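Local coordinates for protein polyphenol oxidase, chloroplastic (Malus domestica, PDB 6ELV) that catalyses, as the full-length enzyme, the oxidation of mono- and o-diphenols to o-diquinones, the chain here being its separately expressed C-terminal domain, at residues V62-Y67 with V125-K130. Residues are numbered along the deposited sequence; the frame is centred on the assembly and turned at random.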
loop_
_atom_site.group_PDB
_atom_site.type_symbol
_atom_site.label_atom_id
_atom_site.label_comp_id
_atom_site.label_asym_id
_atom_site.label_seq_id
_atom_site.Cartn_x
_atom_site.Cartn_y
_atom_site.Cartn_z
ATOM N N VAL A 62 -10.493 0.166 12.861
ATOM C CA VAL A 62 -9.740 -0.435 11.769
ATOM C C VAL A 62 -8.278 -0.054 11.900
ATOM O O VAL A 62 -7.945 1.113 12.150
ATOM C CB VAL A 62 -10.297 -0.023 10.394
ATOM C CG1 VAL A 62 -9.364 -0.483 9.269
ATOM C CG2 VAL A 62 -11.680 -0.597 10.206
ATOM N N LYS A 63 -7.405 -1.040 11.721
ATOM C CA LYS A 63 -5.986 -0.771 11.570
ATOM C C LYS A 63 -5.394 -1.793 10.624
ATOM O O LYS A 63 -5.637 -2.997 10.770
ATOM C CB LYS A 63 -5.259 -0.864 12.903
ATOM C CG LYS A 63 -3.767 -0.588 12.785
ATOM C CD LYS A 63 -3.173 -0.344 14.153
ATOM C CE LYS A 63 -1.884 0.437 14.080
ATOM N NZ LYS A 63 -0.768 -0.442 13.721
ATOM N N PHE A 64 -4.599 -1.312 9.676
ATOM C CA PHE A 64 -3.740 -2.177 8.891
ATOM C C PHE A 64 -2.417 -1.466 8.661
ATOM O O PHE A 64 -2.359 -0.234 8.572
ATOM C CB PHE A 64 -4.390 -2.671 7.582
ATOM C CG PHE A 64 -4.670 -1.605 6.544
ATOM C CD1 PHE A 64 -3.685 -1.191 5.648
ATOM C CD2 PHE A 64 -5.947 -1.082 6.412
ATOM C CE1 PHE A 64 -3.959 -0.250 4.675
ATOM C CE2 PHE A 64 -6.237 -0.136 5.442
ATOM C CZ PHE A 64 -5.241 0.284 4.570
ATOM N N ASP A 65 -1.359 -2.260 8.565
ATOM C CA ASP A 65 -0.011 -1.761 8.372
ATOM C C ASP A 65 0.450 -2.069 6.952
ATOM O O ASP A 65 0.014 -3.046 6.334
ATOM C CB ASP A 65 0.944 -2.355 9.409
ATOM C CG ASP A 65 0.541 -2.024 10.841
ATOM O OD1 ASP A 65 -0.126 -0.992 11.085
ATOM O OD2 ASP A 65 0.914 -2.799 11.736
ATOM N N VAL A 66 1.327 -1.217 6.434
ATOM C CA VAL A 66 1.785 -1.296 5.054
ATOM C C VAL A 66 3.298 -1.431 5.044
ATOM O O VAL A 66 3.998 -0.643 5.697
ATOM C CB VAL A 66 1.368 -0.046 4.261
ATOM C CG1 VAL A 66 1.769 -0.183 2.795
ATOM C CG2 VAL A 66 -0.127 0.205 4.402
ATOM N N TYR A 67 3.790 -2.415 4.292
ATOM C CA TYR A 67 5.216 -2.668 4.130
ATOM C C TYR A 67 5.555 -2.724 2.645
ATOM O O TYR A 67 4.700 -3.005 1.802
ATOM C CB TYR A 67 5.637 -3.992 4.795
ATOM C CG TYR A 67 5.489 -3.996 6.295
ATOM C CD1 TYR A 67 4.237 -4.099 6.895
ATOM C CD2 TYR A 67 6.602 -3.907 7.117
ATOM C CE1 TYR A 67 4.111 -4.103 8.268
ATOM C CE2 TYR A 67 6.478 -3.912 8.491
ATOM C CZ TYR A 67 5.228 -3.994 9.061
ATOM O OH TYR A 67 5.097 -3.999 10.433
ATOM N N VAL A 125 4.112 -4.516 -2.351
ATOM C CA VAL A 125 3.430 -3.878 -1.234
ATOM C C VAL A 125 2.692 -4.959 -0.465
ATOM O O VAL A 125 1.937 -5.742 -1.057
ATOM C CB VAL A 125 2.459 -2.789 -1.722
ATOM C CG1 VAL A 125 1.692 -2.181 -0.549
ATOM C CG2 VAL A 125 3.245 -1.691 -2.456
ATOM N N THR A 126 2.890 -4.977 0.850
ATOM C CA THR A 126 2.233 -5.918 1.745
ATOM C C THR A 126 1.286 -5.144 2.651
ATOM O O THR A 126 1.681 -4.138 3.250
ATOM C CB THR A 126 3.283 -6.666 2.580
ATOM O OG1 THR A 126 4.150 -7.411 1.713
ATOM C CG2 THR A 126 2.651 -7.653 3.546
ATOM N N LEU A 127 0.048 -5.624 2.753
ATOM C CA LEU A 127 -0.954 -5.054 3.643
ATOM C C LEU A 127 -1.217 -6.063 4.751
ATOM O O LEU A 127 -1.534 -7.227 4.471
ATOM C CB LEU A 127 -2.245 -4.751 2.884
ATOM C CG LEU A 127 -2.113 -3.854 1.648
ATOM C CD1 LEU A 127 -3.485 -3.600 1.069
ATOM C CD2 LEU A 127 -1.438 -2.551 1.990
ATOM N N VAL A 128 -1.099 -5.618 5.995
ATOM C CA VAL A 128 -1.168 -6.481 7.168
ATOM C C VAL A 128 -2.335 -6.026 8.025
ATOM O O VAL A 128 -2.229 -5.041 8.758
ATOM C CB VAL A 128 0.138 -6.420 7.978
ATOM C CG1 VAL A 128 0.089 -7.418 9.110
ATOM C CG2 VAL A 128 1.375 -6.643 7.085
ATOM N N PRO A 129 -3.476 -6.714 7.968
ATOM C CA PRO A 129 -4.594 -6.304 8.814
ATOM C C PRO A 129 -4.286 -6.617 10.269
ATOM O O PRO A 129 -3.729 -7.673 10.598
ATOM C CB PRO A 129 -5.771 -7.129 8.281
ATOM C CG PRO A 129 -5.125 -8.372 7.749
ATOM C CD PRO A 129 -3.800 -7.901 7.154
ATOM N N LYS A 130 -4.643 -5.679 11.136
ATOM C CA LYS A 130 -4.489 -5.830 12.576
ATOM C C LYS A 130 -5.822 -5.946 13.291
ATOM O O LYS A 130 -5.967 -6.784 14.182
ATOM C CB LYS A 130 -3.665 -4.670 13.151
ATOM C CG LYS A 130 -2.279 -4.534 12.525
ATOM C CD LYS A 130 -1.452 -5.786 12.730
ATOM C CE LYS A 130 -1.078 -5.975 14.185
ATOM N NZ LYS A 130 0.023 -6.966 14.343
#
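Asp-65 and Val-128 form a hydrogen-bonded pair of two antiparallel strands, as do Tyr-67 and Thr-126, a worked example of how alternation gives a sheet one apolar and one mixed face. The bonds of the first pair are reciprocal, Val-128 N to Asp-65 O (2.8 Å) and Asp-65 N to Val-128 O (2.9 Å); Lys-130 N adds another to Lys-63 O. On the mixed face Lys-63 extends with CG anti to its backbone N (chi1 180°), then bends at its last torsion to bring NZ onto the syn lone pair of Asp-65 OD1, 2.8 Å away; Ser-86 OG also bonds this oxygen. The doubly bent Lys-130 slides its CG past Asp-65 OD2 at 3.7 Å, although its ammonium makes no salt bridge there. Replacing Asp-65 by alanine would probably leave the Lys-63 ammonium without its carboxylate and Ser-86 without its partner. Farther along, Val-128 CG2 rests against Tyr-67 CD1 (3.8 Å). On the apolar face Leu-127 CD2 reaches Val-66 CG2 at 3.9 Å and lies 4.3 Å from Phe-64 CE1. In this two-sheet sandwich, Phe-64 packs on Ile-54 and Ile-136, Leu-127 on Ile-136 and Ile-139, and Val-66 on Leu-49 and Ile-51, from strands 48-57 and 135-142 of the second sheet, while strand 82-89 flanks 62-70 and strand 25-30 flanks 122-131.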